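Local coordinates for glutathione S-transferase family protein (Pseudomonas putida, PDB 3LXZ) that probably catalyses the conjugation of reduced glutathione to a wide range of hydrophobic electrophiles, as a two-subunit glutathione S-transferase, at residues 77-81 against 152-157; 92-97 against 136-141; 143-147 against 188-192. All coordinates share one frame; numbering follows the deposited sequence.

In the fold
Contact 1 (77-81 against 152-157) ties the linker between helices 63-73 and 84-106 to the start of helix 154-174, a helix of the all-helical C-terminal domain. Contact 2 (92-97 against 136-141) pairs helices 84-106 and 120-140 and lies about 14 Å from contact 1, centre to centre; Ala155 CB packs on Leu93 CB at 4.1 Å. Contact 3 (143-147 against 188-192) sits about 12 Å from contact 1 between centres, joined to it where Asp156 OD1 meets Val147 N at 2.8 Å, a probable hydrogen bond. Of the glutathione-binding residues, Thr63 is near: its side chain is about 7 Å from that of Leu157 and about 10 Å from that of Ile97.

Contact 1: 77-81 against 152-157; sequences KALLP and LTLADL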
loop_
_atom_site.group_PDB
_atom_site.type_symbol
_atom_site.label_atom_id
_atom_site.label_comp_id
_atom_site.label_asym_id
_atom_site.label_seq_id
_atom_site.Cartn_x
_atom_site.Cartn_y
_atom_site.Cartn_z
ATOM N N LYS A 77 18.220 -15.597 8.027
ATOM C CA LYS A 77 17.065 -15.764 8.892
ATOM C C LYS A 77 15.746 -15.462 8.163
ATOM O O LYS A 77 15.599 -14.386 7.596
ATOM C CB LYS A 77 17.262 -14.785 10.043
ATOM C CG LYS A 77 16.100 -14.623 10.999
ATOM C CD LYS A 77 16.614 -14.102 12.302
ATOM C CE LYS A 77 15.499 -13.444 13.093
ATOM N NZ LYS A 77 16.023 -12.992 14.411
ATOM N N ALA A 78 14.798 -16.398 8.173
ATOM C CA ALA A 78 13.449 -16.125 7.638
ATOM C C ALA A 78 12.732 -15.034 8.462
ATOM O O ALA A 78 12.810 -15.010 9.711
ATOM C CB ALA A 78 12.618 -17.394 7.603
ATOM N N LEU A 79 12.083 -14.113 7.755
ATOM C CA LEU A 79 11.304 -13.025 8.389
ATOM C C LEU A 79 9.803 -13.171 8.098
ATOM O O LEU A 79 9.018 -12.190 8.172
ATOM C CB LEU A 79 11.820 -11.634 7.987
ATOM C CG LEU A 79 13.296 -11.312 8.292
ATOM C CD1 LEU A 79 13.663 -9.913 7.790
ATOM C CD2 LEU A 79 13.556 -11.442 9.768
ATOM N N LEU A 80 9.419 -14.413 7.783
ATOM C CA LEU A 80 8.038 -14.814 7.551
ATOM C C LEU A 80 7.829 -16.180 8.148
ATOM O O LEU A 80 8.792 -16.985 8.168
ATOM C CB LEU A 80 7.736 -14.941 6.052
ATOM C CG LEU A 80 7.683 -13.640 5.291
ATOM C CD1 LEU A 80 7.522 -13.954 3.814
ATOM C CD2 LEU A 80 6.524 -12.821 5.860
ATOM N N PRO A 81 6.593 -16.466 8.613
ATOM C CA PRO A 81 6.233 -17.841 9.012
ATOM C C PRO A 81 6.246 -18.816 7.804
ATOM O O PRO A 81 6.347 -18.366 6.653
ATOM C CB PRO A 81 4.838 -17.697 9.623
ATOM C CG PRO A 81 4.304 -16.322 9.178
ATOM C CD PRO A 81 5.490 -15.490 8.809
ATOM N N LEU A 152 9.910 -12.549 15.074
ATOM C CA LEU A 152 10.175 -11.340 14.288
ATOM C C LEU A 152 9.786 -11.592 12.819
ATOM O O LEU A 152 10.173 -12.615 12.236
ATOM C CB LEU A 152 11.663 -10.952 14.384
ATOM C CG LEU A 152 12.080 -9.761 13.516
ATOM C CD1 LEU A 152 11.507 -8.560 14.157
ATOM C CD2 LEU A 152 13.601 -9.602 13.450
ATOM N N THR A 153 8.990 -10.692 12.251
ATOM C CA THR A 153 8.616 -10.768 10.822
ATOM C C THR A 153 8.746 -9.395 10.183
ATOM O O THR A 153 8.986 -8.411 10.882
ATOM C CB THR A 153 7.165 -11.227 10.589
ATOM O OG1 THR A 153 6.245 -10.232 11.073
ATOM C CG2 THR A 153 6.880 -12.538 11.270
ATOM N N LEU A 154 8.563 -9.333 8.848
ATOM C CA LEU A 154 8.500 -8.075 8.128
ATOM C C LEU A 154 7.585 -7.030 8.748
ATOM O O LEU A 154 7.886 -5.828 8.729
ATOM C CB LEU A 154 8.062 -8.320 6.669
ATOM C CG LEU A 154 8.883 -9.367 5.909
ATOM C CD1 LEU A 154 8.304 -9.573 4.488
ATOM C CD2 LEU A 154 10.372 -9.023 5.832
ATOM N N ALA A 155 6.452 -7.462 9.264
ATOM C CA ALA A 155 5.546 -6.488 9.854
ATOM C C ALA A 155 6.159 -5.746 11.038
ATOM O O ALA A 155 5.782 -4.591 11.282
ATOM C CB ALA A 155 4.225 -7.144 10.259
ATOM N N ASP A 156 7.108 -6.374 11.750
ATOM C CA ASP A 156 7.773 -5.689 12.869
ATOM C C ASP A 156 8.695 -4.575 12.421
ATOM O O ASP A 156 8.921 -3.643 13.173
ATOM C CB ASP A 156 8.541 -6.697 13.718
ATOM C CG ASP A 156 7.624 -7.689 14.355
ATOM O OD1 ASP A 156 6.817 -7.246 15.231
ATOM O OD2 ASP A 156 7.672 -8.874 13.975
ATOM N N LEU A 157 9.277 -4.720 11.219
ATOM C CA LEU A 157 10.070 -3.671 10.614
ATOM C C LEU A 157 9.212 -2.445 10.290
ATOM O O LEU A 157 9.576 -1.318 10.638
ATOM C CB LEU A 157 10.835 -4.184 9.378
ATOM C CG LEU A 157 11.571 -5.539 9.530
ATOM C CD1 LEU A 157 12.274 -5.962 8.213
ATOM C CD2 LEU A 157 12.544 -5.516 10.719
HETATM O O HOH W 1 12.469 -14.304 12.296
#
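Leu79, Leu154 and Leu152 carry most of the buried surface, and Leu79 touches the other two through different branches. Its CB lies 3.7 Å from Leu154 CD2, and its CD1 reaches the same methyl, the two side chains crossing at about a right angle. Through its CD2 branch Leu79 runs alongside Leu152, both pointing the same way, with the two CD2 methyls 4.1 Å apart. In Leu152 a chi1 of 176° turns CG away from the backbone N and carries that methyl back to Leu79, although its CB sets out along the interface. Leu80 adds to the hold on Leu154 from the linker side: its CD2 meets Leu154 CD1 at 3.9 Å. From helix 63-73, Glu71 touches both and Leu67 touches Leu154.

The backbone supplies the polar part. Leu154 N donates to Leu79 O over 3.0 Å, with 146° at the hydrogen. This linker carbonyl is thus held by one hydrogen bond and approached by the CA-H of Thr153. A water bridges Ala78 O and Leu152 O, donating to both carbonyls, which converge on it.

Thr153 occupies the N-cap. Its N donates to the anti lone pair of Asp156 OD2 at 2.8 Å and 165°; Asp156 OD1 is engaged separately by Val147 N. Thr153 and Asp156 form a capping box: Asp156 accepts from Thr153 N, and the threonine hydroxyl caps Ala155 N, weakly. In glutathione S-transferases this is the well-known N-capping box at the start of a core helix of the C-terminal domain, against which the interdomain linker is docked here.

Contact 2: 92-97 against 136-141; sequences ELLKEI and TLKRNG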
loop_
_atom_site.group_PDB
_atom_site.type_symbol
_atom_site.label_atom_id
_atom_site.label_comp_id
_atom_site.label_asym_id
_atom_site.label_seq_id
_atom_site.Cartn_x
_atom_site.Cartn_y
_atom_site.Cartn_z
ATOM N N GLU A 92 -0.779 -8.486 5.519
ATOM C CA GLU A 92 -1.952 -7.671 5.936
ATOM C C GLU A 92 -1.589 -6.658 7.040
ATOM O O GLU A 92 -1.862 -5.453 6.931
ATOM C CB GLU A 92 -3.118 -8.565 6.358
ATOM C CG GLU A 92 -4.394 -7.820 6.720
ATOM C CD GLU A 92 -5.356 -8.693 7.516
ATOM O OE1 GLU A 92 -4.899 -9.434 8.434
ATOM O OE2 GLU A 92 -6.582 -8.639 7.231
ATOM N N LEU A 93 -0.972 -7.139 8.113
ATOM C CA LEU A 93 -0.500 -6.232 9.150
ATOM C C LEU A 93 0.515 -5.169 8.683
ATOM O O LEU A 93 0.393 -3.971 9.034
ATOM C CB LEU A 93 0.080 -7.064 10.322
ATOM C CG LEU A 93 -1.023 -7.750 11.152
ATOM C CD1 LEU A 93 -0.444 -8.924 11.978
ATOM C CD2 LEU A 93 -1.756 -6.788 12.088
ATOM N N LEU A 94 1.506 -5.582 7.892
ATOM C CA LEU A 94 2.456 -4.623 7.326
ATOM C C LEU A 94 1.725 -3.535 6.509
ATOM O O LEU A 94 1.994 -2.334 6.669
ATOM C CB LEU A 94 3.499 -5.323 6.446
ATOM C CG LEU A 94 4.654 -4.450 5.901
ATOM C CD1 LEU A 94 5.796 -5.391 5.585
ATOM C CD2 LEU A 94 4.278 -3.686 4.585
ATOM N N LYS A 95 0.800 -3.960 5.653
ATOM C CA LYS A 95 0.013 -3.023 4.830
ATOM C C LYS A 95 -0.816 -2.064 5.685
ATOM O O LYS A 95 -0.920 -0.852 5.366
ATOM C CB LYS A 95 -0.952 -3.763 3.902
ATOM C CG LYS A 95 -1.510 -2.873 2.790
ATOM C CD LYS A 95 -2.340 -3.653 1.807
ATOM C CE LYS A 95 -2.952 -2.695 0.706
ATOM N NZ LYS A 95 -1.947 -2.502 -0.369
ATOM N N GLU A 96 -1.437 -2.592 6.728
ATOM C CA GLU A 96 -2.249 -1.747 7.605
ATOM C C GLU A 96 -1.402 -0.686 8.289
ATOM O O GLU A 96 -1.831 0.455 8.462
ATOM C CB GLU A 96 -3.004 -2.562 8.663
ATOM C CG GLU A 96 -4.136 -3.358 8.041
ATOM C CD GLU A 96 -4.690 -4.503 8.873
ATOM O OE1 GLU A 96 -4.095 -4.980 9.902
ATOM O OE2 GLU A 96 -5.779 -4.935 8.445
ATOM N N ILE A 97 -0.218 -1.069 8.744
ATOM C CA ILE A 97 0.627 -0.102 9.421
ATOM C C ILE A 97 1.049 0.976 8.431
ATOM O O ILE A 97 0.974 2.166 8.718
ATOM C CB ILE A 97 1.834 -0.757 10.131
ATOM C CG1 ILE A 97 1.363 -1.657 11.261
ATOM C CG2 ILE A 97 2.722 0.329 10.711
ATOM C CD1 ILE A 97 2.455 -2.710 11.673
ATOM N N THR A 136 -7.059 -0.305 14.538
ATOM C CA THR A 136 -6.859 -1.463 13.640
ATOM C C THR A 136 -5.698 -2.346 14.070
ATOM O O THR A 136 -5.795 -3.578 14.119
ATOM C CB THR A 136 -6.674 -0.990 12.202
ATOM O OG1 THR A 136 -7.876 -0.367 11.738
ATOM C CG2 THR A 136 -6.265 -2.146 11.238
ATOM N N LEU A 137 -4.582 -1.712 14.396
ATOM C CA LEU A 137 -3.401 -2.457 14.843
ATOM C C LEU A 137 -3.655 -3.210 16.155
ATOM O O LEU A 137 -3.208 -4.366 16.332
ATOM C CB LEU A 137 -2.178 -1.512 14.943
ATOM C CG LEU A 137 -0.840 -2.145 15.323
ATOM C CD1 LEU A 137 -0.465 -3.285 14.378
ATOM C CD2 LEU A 137 0.288 -1.084 15.424
ATOM N N LYS A 138 -4.397 -2.586 17.054
ATOM C CA LYS A 138 -4.680 -3.207 18.344
ATOM C C LYS A 138 -5.590 -4.411 18.181
ATOM O O LYS A 138 -5.391 -5.440 18.835
ATOM C CB LYS A 138 -5.338 -2.216 19.306
ATOM C CG LYS A 138 -5.539 -2.818 20.721
ATOM C CD LYS A 138 -6.579 -2.016 21.502
ATOM C CE LYS A 138 -6.078 -0.627 21.613
ATOM N NZ LYS A 138 -4.778 -0.627 22.334
ATOM N N ARG A 139 -6.577 -4.265 17.290
ATOM C CA ARG A 139 -7.565 -5.298 17.028
ATOM C C ARG A 139 -6.968 -6.482 16.278
ATOM O O ARG A 139 -7.289 -7.642 16.576
ATOM C CB ARG A 139 -8.717 -4.625 16.272
ATOM C CG ARG A 139 -9.753 -5.419 15.555
ATOM C CD ARG A 139 -10.679 -4.444 14.820
ATOM N NE ARG A 139 -11.185 -3.373 15.690
ATOM C CZ ARG A 139 -11.082 -2.046 15.487
ATOM N NH1 ARG A 139 -10.494 -1.524 14.421
ATOM N NH2 ARG A 139 -11.597 -1.206 16.385
ATOM N N ASN A 140 -6.102 -6.198 15.312
ATOM C CA ASN A 140 -5.602 -7.233 14.397
ATOM C C ASN A 140 -4.257 -7.817 14.769
ATOM O O ASN A 140 -3.962 -8.960 14.405
ATOM C CB ASN A 140 -5.582 -6.692 12.951
ATOM C CG ASN A 140 -5.551 -7.788 11.916
ATOM O OD1 ASN A 140 -6.211 -8.800 12.062
ATOM N ND2 ASN A 140 -4.808 -7.584 10.857
ATOM N N GLY A 141 -3.446 -7.047 15.501
ATOM C CA GLY A 141 -2.091 -7.465 15.891
ATOM C C GLY A 141 -2.135 -8.504 16.988
ATOM O O GLY A 141 -3.038 -8.496 17.816
#
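Asn140 donates from its ND2 to two carboxylates one helical turn apart, Glu92 and Glu96. The bond to Glu92 OE1 is 3.0 Å long and nearly straight (169°); it leaves in the amide plane but arrives above the carboxylate plane. That to Glu96 OE1, at 2.9 Å, is more bent and comes in on the syn side, close to the carboxylate plane. A trans chi1 of -160° carries the amide of Asn140 toward the facing helix. Lys89 bridges Glu92 OE1 and Asn140 OD1 and probably offsets the gathered negative charge, while Glu92 OE2 binds Ser61 and Thr136 OG1 bonds to Pro46 O, both of the second subunit.

The helices are those of the glutathione S-transferase C-terminal bundle: the short segments run nearly antiparallel (165°) with axes 10.5 Å apart, a wide spacing bridged by side chains.

The apolar contacts centre on Leu137 CD1, which meets Ile97 CG1 and CD1, each at 4.0 Å, and Leu93 CD2 at 4.4 Å. Other methyls pack on polar groups. Leu93 CD2 lies 3.4 Å from Asn140 ND2 and also approaches Gly141 N; Thr136 CG2 sits against the carboxylate carbon of Glu96, at 3.7 Å from CD.

Contact 3: 143-147 against 188-192; sequences FAPYV and LLQLM
Leu188 is the main bump of this contact, and the turn 143-147 folds a hollow round it from Phe143, Pro145 O, Tyr146 and Val147. Its CD2 goes deepest, 3.6 Å from Val147 CG2 and 3.5 Å from Val147 N, with Phe143 CE1 closing in obliquely at 3.8 Å. The other methyl, CD1, meets Tyr146 CD1 at 3.9 Å. A chi1 of 175° extends Leu188 away from its own backbone N, and both methyls enter the turn.

A cis peptide before Pro145 and the backbone bonds Phe143 N to Val147 O and Ala144 N to Tyr146 O accompany the tight turn and probably shape the hollow. Within the helical C-terminal domain of the glutathione S-transferase fold, this loop joins helices 120-140 and 154-174 and is here held against helix 183-193. Phe159 and Asp156 of helix 154-174 also touch Leu188. Replacing it by an alanine would probably open a gap beside Phe143 CE1 and Val147 CG2 and leave Tyr146 CD1 without its methyl partner.

One turn further on, Leu191 CD2 forms a second, shallower bump, 3.8 Å from Pro145 CG and oblique to the Tyr146 ring. Selenomethionine Met192 reaches that ring at its edge, SE lying 5.4 Å from the centroid and 87° off the normal, a Met-aromatic contact.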
loop_
_atom_site.group_PDB
_atom_site.type_symbol
_atom_site.label_atom_id
_atom_site.label_comp_id
_atom_site.label_asym_id
_atom_site.label_seq_id
_atom_site.Cartn_x
_atom_site.Cartn_y
_atom_site.Cartn_z
ATOM N N PHE A 143 0.846 -9.344 18.906
ATOM C CA PHE A 143 1.764 -8.812 19.922
ATOM C C PHE A 143 2.166 -9.880 20.921
ATOM O O PHE A 143 1.898 -9.776 22.124
ATOM C CB PHE A 143 1.153 -7.604 20.610
ATOM C CG PHE A 143 1.052 -6.423 19.731
ATOM C CD1 PHE A 143 2.171 -5.658 19.472
ATOM C CD2 PHE A 143 -0.168 -6.096 19.108
ATOM C CE1 PHE A 143 2.085 -4.548 18.633
ATOM C CE2 PHE A 143 -0.280 -5.008 18.289
ATOM C CZ PHE A 143 0.855 -4.221 18.036
ATOM N N ALA A 144 2.820 -10.907 20.420
ATOM C CA ALA A 144 3.066 -12.086 21.229
ATOM C C ALA A 144 4.535 -12.480 21.305
ATOM O O ALA A 144 4.828 -13.653 21.373
ATOM C CB ALA A 144 2.210 -13.284 20.707
ATOM N N PRO A 145 5.458 -11.513 21.415
ATOM C CA PRO A 145 5.363 -10.055 21.600
ATOM C C PRO A 145 5.307 -9.273 20.291
ATOM O O PRO A 145 4.935 -8.092 20.285
ATOM C CB PRO A 145 6.663 -9.713 22.322
ATOM C CG PRO A 145 7.628 -10.748 21.787
ATOM C CD PRO A 145 6.823 -12.005 21.664
ATOM N N TYR A 146 5.702 -9.933 19.209
ATOM C CA TYR A 146 5.799 -9.294 17.896
ATOM C C TYR A 146 4.438 -9.072 17.245
ATOM O O TYR A 146 3.419 -9.646 17.668
ATOM C CB TYR A 146 6.711 -10.127 16.981
ATOM C CG TYR A 146 8.061 -10.366 17.574
ATOM C CD1 TYR A 146 9.070 -9.431 17.417
ATOM C CD2 TYR A 146 8.343 -11.538 18.287
ATOM C CE1 TYR A 146 10.333 -9.640 17.970
ATOM C CE2 TYR A 146 9.614 -11.749 18.831
ATOM C CZ TYR A 146 10.589 -10.788 18.673
ATOM O OH TYR A 146 11.855 -10.972 19.191
ATOM N N VAL A 147 4.425 -8.234 16.214
ATOM C CA VAL A 147 3.173 -7.826 15.609
ATOM C C VAL A 147 2.266 -8.994 15.253
ATOM O O VAL A 147 1.083 -9.011 15.652
ATOM C CB VAL A 147 3.338 -6.865 14.385
ATOM C CG1 VAL A 147 1.968 -6.546 13.791
ATOM C CG2 VAL A 147 3.998 -5.571 14.813
ATOM N N LEU A 188 6.603 -3.702 22.579
ATOM C CA LEU A 188 7.277 -4.173 21.369
ATOM C C LEU A 188 8.274 -3.109 20.869
ATOM O O LEU A 188 9.373 -3.452 20.418
ATOM C CB LEU A 188 6.239 -4.555 20.277
ATOM C CG LEU A 188 6.826 -4.956 18.905
ATOM C CD1 LEU A 188 7.862 -6.087 19.013
ATOM C CD2 LEU A 188 5.710 -5.404 17.929
ATOM N N LEU A 189 7.886 -1.839 20.946
ATOM C CA LEU A 189 8.756 -0.781 20.479
ATOM C C LEU A 189 10.040 -0.798 21.300
ATOM O O LEU A 189 11.116 -0.655 20.742
ATOM C CB LEU A 189 8.072 0.581 20.558
ATOM C CG LEU A 189 8.713 1.683 19.703
ATOM C CD1 LEU A 189 8.675 1.355 18.174
ATOM C CD2 LEU A 189 8.031 3.016 19.941
ATOM N N GLN A 190 9.950 -0.987 22.618
ATOM C CA GLN A 190 11.187 -1.066 23.396
ATOM C C GLN A 190 12.002 -2.286 23.008
ATOM O O GLN A 190 13.217 -2.216 22.937
ATOM C CB GLN A 190 10.906 -1.119 24.882
ATOM C CG GLN A 190 12.171 -0.962 25.735
ATOM C CD GLN A 190 12.880 -2.261 26.015
ATOM O OE1 GLN A 190 12.381 -3.347 25.717
ATOM N NE2 GLN A 190 14.083 -2.162 26.599
ATOM N N LEU A 191 11.320 -3.396 22.747
ATOM C CA LEU A 191 11.975 -4.647 22.375
ATOM C C LEU A 191 12.768 -4.551 21.050
ATOM O O LEU A 191 13.916 -4.993 20.959
ATOM C CB LEU A 191 10.941 -5.779 22.300
ATOM C CG LEU A 191 11.515 -7.161 21.963
ATOM C CD1 LEU A 191 12.616 -7.588 22.938
ATOM C CD2 LEU A 191 10.424 -8.229 21.926
HETATM N N MSE A 192 12.129 -3.974 20.026
HETATM C CA MSE A 192 12.767 -3.718 18.744
HETATM C C MSE A 192 13.903 -2.732 18.962
HETATM O O MSE A 192 14.896 -2.778 18.260
HETATM C CB MSE A 192 11.755 -3.126 17.729
HETATM C CG MSE A 192 10.613 -4.059 17.255
HETATM SE SE MSE A 192 11.262 -5.746 16.563
HETATM C CE MSE A 192 12.082 -5.135 14.902
#